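Local atomic coordinates of uncharacterized protein (Bacteroides ovatus, PDB entry 4ID2), a protein that is of unknown function, belongs to the DUF4738 family and folds into a barrel-like arrangement of beta sheets. Residues G25-Q30 and D66-N71; N71-H76 and E109-D114; L85-T90 and G146-Q151. All coordinates share one frame; numbering follows the deposited sequence.

Contact 1. Residues G25-Q30 and D66-N71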
# COMPACT_ATOMS: atom_id res chain seq x y z
N GLY A 25 -22.86 -25.23 -0.02
CA GLY A 25 -22.64 -25.80 1.30
C GLY A 25 -21.73 -24.97 2.19
O GLY A 25 -21.37 -23.83 1.85
N LEU A 26 -21.33 -25.55 3.34
CA LEU A 26 -20.48 -24.91 4.34
C LEU A 26 -18.98 -25.13 4.01
O LEU A 26 -18.43 -26.19 4.32
CB LEU A 26 -20.84 -25.46 5.73
CG LEU A 26 -20.21 -24.78 6.94
CD1 LEU A 26 -20.69 -23.34 7.08
CD2 LEU A 26 -20.55 -25.55 8.21
N GLN A 27 -18.34 -24.12 3.38
CA GLN A 27 -16.93 -24.19 2.97
C GLN A 27 -15.97 -24.00 4.15
O GLN A 27 -16.21 -23.16 5.01
CB GLN A 27 -16.60 -23.14 1.89
CG GLN A 27 -16.83 -23.61 0.46
CD GLN A 27 -18.29 -23.76 0.12
OE1 GLN A 27 -18.96 -22.80 -0.25
NE2 GLN A 27 -18.82 -24.98 0.24
N ARG A 28 -14.85 -24.74 4.15
CA ARG A 28 -13.83 -24.60 5.18
C ARG A 28 -12.42 -24.79 4.59
O ARG A 28 -12.24 -25.50 3.60
CB ARG A 28 -14.07 -25.56 6.35
CG ARG A 28 -14.04 -27.05 6.03
CD ARG A 28 -14.29 -27.84 7.30
NE ARG A 28 -15.65 -27.64 7.81
CZ ARG A 28 -16.08 -27.99 9.02
NH1 ARG A 28 -15.26 -28.58 9.89
NH2 ARG A 28 -17.34 -27.76 9.38
N MSE A 29 -11.45 -24.10 5.20
CA MSE A 29 -10.05 -24.12 4.76
C MSE A 29 -9.30 -25.32 5.33
O MSE A 29 -9.65 -25.84 6.38
CB MSE A 29 -9.33 -22.82 5.15
CG MSE A 29 -9.76 -21.64 4.32
SE MSE A 29 -8.77 -20.04 4.78
CE MSE A 29 -7.17 -20.23 3.64
N GLN A 30 -8.25 -25.75 4.62
CA GLN A 30 -7.41 -26.88 5.04
C GLN A 30 -6.61 -26.52 6.29
O GLN A 30 -6.37 -25.33 6.54
CB GLN A 30 -6.46 -27.29 3.89
N ASP A 66 -22.04 -17.81 -0.51
CA ASP A 66 -21.33 -18.97 0.04
C ASP A 66 -20.87 -18.68 1.47
O ASP A 66 -20.19 -17.68 1.69
CB ASP A 66 -20.11 -19.34 -0.83
CG ASP A 66 -20.43 -19.79 -2.25
OD1 ASP A 66 -21.55 -20.30 -2.48
OD2 ASP A 66 -19.54 -19.68 -3.12
N THR A 67 -21.24 -19.54 2.43
CA THR A 67 -20.87 -19.37 3.83
C THR A 67 -19.54 -20.08 4.12
O THR A 67 -19.38 -21.25 3.77
CB THR A 67 -21.99 -19.88 4.75
OG1 THR A 67 -22.48 -21.12 4.26
CG2 THR A 67 -23.14 -18.89 4.84
N TYR A 68 -18.59 -19.37 4.75
CA TYR A 68 -17.27 -19.90 5.10
C TYR A 68 -17.10 -19.96 6.62
O TYR A 68 -17.47 -19.00 7.31
CB TYR A 68 -16.17 -19.00 4.49
CG TYR A 68 -16.20 -18.96 2.98
CD1 TYR A 68 -17.05 -18.09 2.31
CD2 TYR A 68 -15.38 -19.78 2.22
CE1 TYR A 68 -17.10 -18.05 0.92
CE2 TYR A 68 -15.40 -19.74 0.83
CZ TYR A 68 -16.26 -18.87 0.18
OH TYR A 68 -16.32 -18.81 -1.20
N VAL A 69 -16.52 -21.06 7.14
CA VAL A 69 -16.22 -21.17 8.58
C VAL A 69 -14.87 -20.48 8.81
O VAL A 69 -13.94 -20.62 7.99
CB VAL A 69 -16.26 -22.63 9.11
CG1 VAL A 69 -15.03 -23.41 8.70
CG2 VAL A 69 -16.40 -22.66 10.62
N ASP A 70 -14.77 -19.69 9.88
CA ASP A 70 -13.55 -18.94 10.20
C ASP A 70 -12.53 -19.87 10.90
O ASP A 70 -12.88 -20.98 11.31
CB ASP A 70 -13.90 -17.74 11.09
CG ASP A 70 -12.88 -16.61 11.09
OD1 ASP A 70 -11.79 -16.79 10.50
OD2 ASP A 70 -13.16 -15.57 11.71
N ASN A 71 -11.27 -19.41 11.02
CA ASN A 71 -10.20 -20.20 11.62
C ASN A 71 -9.68 -19.63 12.92
O ASN A 71 -9.81 -18.44 13.19
CB ASN A 71 -9.01 -20.29 10.65
CG ASN A 71 -9.38 -20.82 9.29
OD1 ASN A 71 -9.65 -22.01 9.12
ND2 ASN A 71 -9.41 -19.96 8.28
O HOH W 1 -12.12 -22.70 7.57
O HOH W 2 -7.73 -23.86 8.61

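Contact 2. Residues N71-H76 and E109-D114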
# COMPACT_ATOMS: atom_id res chain seq x y z
N ASN A 71 -11.27 -19.41 11.02
CA ASN A 71 -10.20 -20.20 11.62
C ASN A 71 -9.68 -19.63 12.92
O ASN A 71 -9.81 -18.44 13.19
CB ASN A 71 -9.01 -20.29 10.65
CG ASN A 71 -9.38 -20.82 9.29
OD1 ASN A 71 -9.65 -22.01 9.12
ND2 ASN A 71 -9.41 -19.96 8.28
N LYS A 72 -9.03 -20.50 13.70
CA LYS A 72 -8.27 -20.15 14.89
C LYS A 72 -6.82 -20.51 14.58
O LYS A 72 -6.59 -21.44 13.81
CB LYS A 72 -8.78 -20.85 16.16
CG LYS A 72 -8.59 -22.37 16.21
CD LYS A 72 -9.18 -22.95 17.50
CE LYS A 72 -9.01 -24.44 17.57
NZ LYS A 72 -9.49 -25.00 18.86
N ILE A 73 -5.85 -19.79 15.16
CA ILE A 73 -4.44 -20.09 14.95
C ILE A 73 -3.77 -20.21 16.31
O ILE A 73 -3.71 -19.22 17.03
CB ILE A 73 -3.73 -19.06 14.04
CG1 ILE A 73 -4.26 -19.19 12.59
CG2 ILE A 73 -2.22 -19.30 14.05
CD1 ILE A 73 -3.72 -18.24 11.59
N VAL A 74 -3.25 -21.39 16.65
CA VAL A 74 -2.53 -21.58 17.91
C VAL A 74 -1.06 -21.29 17.63
O VAL A 74 -0.47 -21.95 16.79
CB VAL A 74 -2.73 -22.99 18.50
CG1 VAL A 74 -1.90 -23.18 19.78
CG2 VAL A 74 -4.21 -23.26 18.79
N LEU A 75 -0.48 -20.30 18.33
CA LEU A 75 0.93 -19.95 18.22
C LEU A 75 1.60 -20.37 19.52
O LEU A 75 1.28 -19.83 20.56
CB LEU A 75 1.10 -18.44 17.93
CG LEU A 75 2.49 -17.78 18.17
CD1 LEU A 75 3.62 -18.53 17.51
CD2 LEU A 75 2.52 -16.36 17.64
N HIS A 76 2.47 -21.40 19.47
CA HIS A 76 3.22 -21.89 20.63
C HIS A 76 4.70 -21.56 20.46
O HIS A 76 5.40 -22.21 19.67
CB HIS A 76 3.01 -23.40 20.84
CG HIS A 76 3.43 -23.89 22.21
ND1 HIS A 76 3.21 -25.19 22.60
CD2 HIS A 76 4.01 -23.22 23.23
CE1 HIS A 76 3.67 -25.28 23.84
NE2 HIS A 76 4.15 -24.12 24.27
N GLU A 109 -6.41 -15.89 8.13
CA GLU A 109 -5.73 -16.70 7.12
C GLU A 109 -4.44 -17.30 7.63
O GLU A 109 -4.15 -18.45 7.30
CB GLU A 109 -5.41 -15.83 5.89
CG GLU A 109 -4.95 -16.63 4.67
CD GLU A 109 -4.50 -15.81 3.47
OE1 GLU A 109 -3.95 -14.70 3.68
OE2 GLU A 109 -4.64 -16.31 2.33
N GLY A 110 -3.61 -16.51 8.29
CA GLY A 110 -2.31 -17.01 8.71
C GLY A 110 -1.54 -16.10 9.64
O GLY A 110 -1.79 -14.89 9.70
N ILE A 111 -0.61 -16.71 10.40
CA ILE A 111 0.33 -16.04 11.30
C ILE A 111 1.67 -16.73 11.01
O ILE A 111 1.75 -17.96 11.09
CB ILE A 111 -0.10 -16.09 12.80
CG1 ILE A 111 -1.38 -15.23 13.01
CG2 ILE A 111 1.04 -15.58 13.69
CD1 ILE A 111 -2.11 -15.40 14.37
N VAL A 112 2.66 -15.94 10.59
CA VAL A 112 3.93 -16.42 10.05
C VAL A 112 5.13 -15.75 10.72
O VAL A 112 5.19 -14.53 10.68
CB VAL A 112 3.88 -16.04 8.53
CG1 VAL A 112 5.25 -16.11 7.86
CG2 VAL A 112 2.84 -16.87 7.78
N TYR A 113 6.15 -16.52 11.19
CA TYR A 113 7.38 -15.91 11.70
C TYR A 113 7.94 -15.03 10.59
O TYR A 113 8.07 -15.50 9.45
CB TYR A 113 8.41 -16.97 12.13
CG TYR A 113 9.78 -16.39 12.41
CD1 TYR A 113 10.05 -15.72 13.60
CD2 TYR A 113 10.79 -16.41 11.44
CE1 TYR A 113 11.29 -15.13 13.84
CE2 TYR A 113 12.03 -15.82 11.67
CZ TYR A 113 12.27 -15.18 12.87
OH TYR A 113 13.49 -14.60 13.15
N ASP A 114 8.23 -13.76 10.89
CA ASP A 114 8.75 -12.83 9.90
C ASP A 114 10.21 -12.50 10.19
O ASP A 114 11.07 -12.82 9.38
CB ASP A 114 7.89 -11.55 9.85
CG ASP A 114 8.32 -10.59 8.76
OD1 ASP A 114 8.12 -10.93 7.57
OD2 ASP A 114 8.88 -9.53 9.08

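Contact 3. Residues L85-T90 and G146-Q151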
# COMPACT_ATOMS: atom_id res chain seq x y z
N LEU A 85 5.18 -17.94 24.92
CA LEU A 85 3.79 -17.62 24.58
C LEU A 85 3.07 -18.84 24.03
O LEU A 85 3.62 -19.56 23.20
CB LEU A 85 3.76 -16.49 23.54
CG LEU A 85 2.36 -15.98 23.17
CD1 LEU A 85 2.24 -14.48 23.38
CD2 LEU A 85 2.00 -16.35 21.74
N ASN A 86 1.83 -19.07 24.48
CA ASN A 86 0.96 -20.14 24.00
C ASN A 86 -0.45 -19.57 23.91
O ASN A 86 -1.21 -19.65 24.87
CB ASN A 86 1.04 -21.37 24.91
CG ASN A 86 0.22 -22.54 24.42
OD1 ASN A 86 0.29 -22.92 23.26
ND2 ASN A 86 -0.61 -23.12 25.27
N LYS A 87 -0.76 -18.92 22.78
CA LYS A 87 -2.04 -18.25 22.58
C LYS A 87 -2.84 -18.80 21.41
O LYS A 87 -2.27 -19.07 20.36
CB LYS A 87 -1.79 -16.75 22.31
CG LYS A 87 -3.07 -15.92 22.21
CD LYS A 87 -2.81 -14.46 22.42
CE LYS A 87 -4.04 -13.62 22.16
NZ LYS A 87 -5.12 -13.87 23.15
N THR A 88 -4.17 -18.88 21.58
CA THR A 88 -5.09 -19.21 20.50
C THR A 88 -5.51 -17.88 19.90
O THR A 88 -6.07 -17.04 20.60
CB THR A 88 -6.27 -20.03 21.00
OG1 THR A 88 -5.78 -21.26 21.55
CG2 THR A 88 -7.28 -20.34 19.89
N PHE A 89 -5.18 -17.67 18.62
CA PHE A 89 -5.51 -16.44 17.92
C PHE A 89 -6.76 -16.58 17.06
O PHE A 89 -6.98 -17.63 16.47
CB PHE A 89 -4.36 -15.97 17.00
CG PHE A 89 -3.26 -15.22 17.71
CD1 PHE A 89 -3.36 -13.86 17.93
CD2 PHE A 89 -2.12 -15.87 18.13
CE1 PHE A 89 -2.35 -13.17 18.58
CE2 PHE A 89 -1.09 -15.16 18.76
CZ PHE A 89 -1.21 -13.82 18.97
N THR A 90 -7.53 -15.50 16.96
CA THR A 90 -8.67 -15.37 16.05
C THR A 90 -8.60 -13.97 15.45
O THR A 90 -7.88 -13.13 15.99
CB THR A 90 -10.02 -15.63 16.76
OG1 THR A 90 -10.31 -14.58 17.67
CG2 THR A 90 -10.06 -16.96 17.48
N GLY A 146 7.63 -12.54 26.82
CA GLY A 146 6.25 -12.85 26.45
C GLY A 146 5.26 -11.71 26.32
O GLY A 146 4.07 -12.00 26.14
N LYS A 147 5.69 -10.43 26.40
CA LYS A 147 4.75 -9.31 26.23
C LYS A 147 4.42 -9.20 24.76
O LYS A 147 5.32 -9.08 23.94
CB LYS A 147 5.28 -7.98 26.80
CG LYS A 147 5.38 -7.97 28.32
CD LYS A 147 6.04 -6.71 28.85
CE LYS A 147 6.03 -6.66 30.36
NZ LYS A 147 6.78 -5.48 30.87
N MSE A 148 3.13 -9.31 24.41
CA MSE A 148 2.68 -9.33 23.03
C MSE A 148 1.95 -8.03 22.65
O MSE A 148 1.18 -7.51 23.45
CB MSE A 148 1.76 -10.53 22.85
CG MSE A 148 1.42 -10.82 21.41
SE MSE A 148 -0.46 -10.91 21.08
CE MSE A 148 -1.03 -9.15 21.71
N SER A 149 2.19 -7.53 21.42
CA SER A 149 1.52 -6.34 20.89
C SER A 149 1.08 -6.58 19.45
O SER A 149 1.72 -7.35 18.74
CB SER A 149 2.42 -5.11 20.99
OG SER A 149 3.65 -5.29 20.31
N ILE A 150 -0.03 -5.94 19.04
CA ILE A 150 -0.63 -6.05 17.70
C ILE A 150 -0.53 -4.72 16.98
O ILE A 150 -0.78 -3.69 17.58
CB ILE A 150 -2.13 -6.47 17.83
CG1 ILE A 150 -2.31 -7.78 18.60
CG2 ILE A 150 -2.80 -6.54 16.46
CD1 ILE A 150 -1.56 -8.95 18.07
N GLN A 151 -0.24 -4.76 15.67
CA GLN A 151 -0.16 -3.55 14.84
C GLN A 151 -0.75 -3.78 13.46
O GLN A 151 -0.73 -4.90 12.94
CB GLN A 151 1.30 -3.06 14.66
CG GLN A 151 2.16 -2.93 15.92
CD GLN A 151 2.72 -4.22 16.49
OE1 GLN A 151 2.64 -4.45 17.70
NE2 GLN A 151 3.37 -5.05 15.68

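Contact 1. Residues G25-Q30 and D66-N71
Gln27 supplies the direct backbone hydrogen bonds between G25-Q30 and D66-N71. Its N donates to Thr67 O at 3.1 Å, and its O accepts from Val69 N at 3.0 Å. One residue thus bonds to the residues before and after Tyr68, which is the pattern of a parallel bridge. Gln27 O also takes a CA-H...O contact from Tyr68 CA at 3.4 Å.

Van der Waals contacts fill in around this bridge. Gln27 and Tyr68 lie on the same face of the sheet, with Gln27 CB 3.6 Å from ring atom Tyr68 CD2; the glutamine amide stands nearly perpendicular to the ring plane, at 89°. A bend at chi2 (71°) turns the Gln27 chain so that OE1 ends beside Asp66 CB. Next along, Arg28 CB meets Val69 CG1 at 3.3 Å. The aliphatic base of the arginine suits this apolar neighbour, while its guanidinium reaches beyond it to a salt bridge with Asp55. Leu26 CD1 approaches Thr67 OG1 more loosely.

Water takes over where the chains stop pairing directly. One molecule accepts from Met29 N at 2.8 Å and donates to Val69 O and to Asn71 OD1, so it stands in for a missing backbone bond. A second donates to both Asn71 OD1 (2.7 Å) and Gln30 O. The buried asparagine amide is well suited to this place: its oxygen receives two waters, while ND2, which also lies 3.6 Å from the selenium SE of Met29, donates to Leu108 O.

The backbone of Tyr68 pairs with Val60. The whole is a short parallel strand pairing, with a hydrated end, at the periphery of the mixed sheet in this barrel-like fold.

Contact 2. Residues N71-H76 and E109-D114
Ile73 and Ile111 pack against each other obliquely between two beta sheets, in the face-to-face packing that fills the interior of this barrel-like fold. The strands run nearly parallel, 13° apart, with their axes 7.9 Å from each other; they belong to different sheets and are joined by apolar contact, with no backbone pairing between them.

Ile73 does most of the touching. Its CG2 branch lies 3.9 Å from Ile111 CD1, while its longer branch reaches past Ile111 to the backbone, where CD1 sits only 3.4 Å from Gly110 CA, tighter than usual carbon contact. The extended chi2 of 178° carries that methyl group to its full reach, and it packs on the Gly110 backbone within a classic beta bulge, in which Glu109 and Gly110 together face Ser126. Farther along, Leu75 CD2 meets Ile111 CG2 at 4.3 Å. Branched aliphatic residues suit such a place because they fill space without polar atoms that would need partners. An alanine in place of Ile73 would lose both outer branches, and the gap opened over Gly110 would probably leave Ile111 freer to turn.

A second shell holds these chains in position: Val49 packs on Ile73, Phe89 and Ile140 on Ile111, and Ile142 on Leu75, while Tyr123 touches both Leu75 and Ile111. The backbone of strand 71-76 is bonded on one flank to strand 43-53 and on the other to strand 82-89, and Glu109 O accepts from Arg51 NH2. The Glu109 carboxylate is held by other partners: OE1 is hydrogen-bonded to Ser126 OG, and OE2 forms a salt bridge with Lys115 NZ of the second subunit.

Contact 3. Residues L85-T90 and G146-Q151
Strands 85-89 and 148-151 cross at -47° with their axes 11.3 Å apart, and the backbones diverge: the CA atoms of Leu85 and Gly146 are 5.7 Å from each other, those of Phe89 and Ile150 11.5 Å.

The side chains span the widening gap. At the close end, Leu85 CD1 rests 4.0 Å from Met148 CB and also approaches Gly146 O. Glycine suits the turn here, since its phi of 79° is unfavourable for most other residues. Farther along, the long Met148 chain reaches the Phe89 ring. Met148 leaves its backbone with CG opposite the backbone N (chi1 -169°), then bends at chi2 and chi3, which brings SE to 3.7 Å from Phe89 CZ. The selenium of this selenomethionine lies at the edge of the ring, close to its plane and 4.9 Å from the centroid, so the pair is an edge-on Met-aromatic contact. One face of the same ring is lined by Lys87 CD, the lysine offering its aliphatic stem, and Ile150 CD1 comes up to Phe89 CE1 at 4.3 Å.

Within this chain, strand 148-158 is an outermost strand of the four-stranded antiparallel sheet, and the contact bridges it to strand 82-89 of the mixed sheet. Leu85, Lys87 and Phe89 are backbone-bonded to strand 67-79, and Met148 packs on Ile140 and Ile142 of strand 134-142. Ile150 also touches Ile140, and meets Phe94 and Val97 from the loop that precedes helix 100-104.

How the contacts relate
Contact 2 lies in the core, its centre about 4 Å from the centre of the chain, whereas contacts 1 and 3 are surface contacts on opposite sides of that centre. Strand 67-79 serves contacts 1 and 2, with Asn71 common to both. Their chemistry changes along it: contact 1 is in-sheet pairing with backbone bonds and water, contact 2 purely apolar packing between sheets. Contact 3 also joins the two sheets, but across a wider gap, spanned by a long selenomethionine chain meeting a ring edge. Contacts 2 and 3 touch directly: Ile111 CD1 packs against Phe89 CB at 3.5 Å, and strands 71-76 and 85-89 are backbone neighbours.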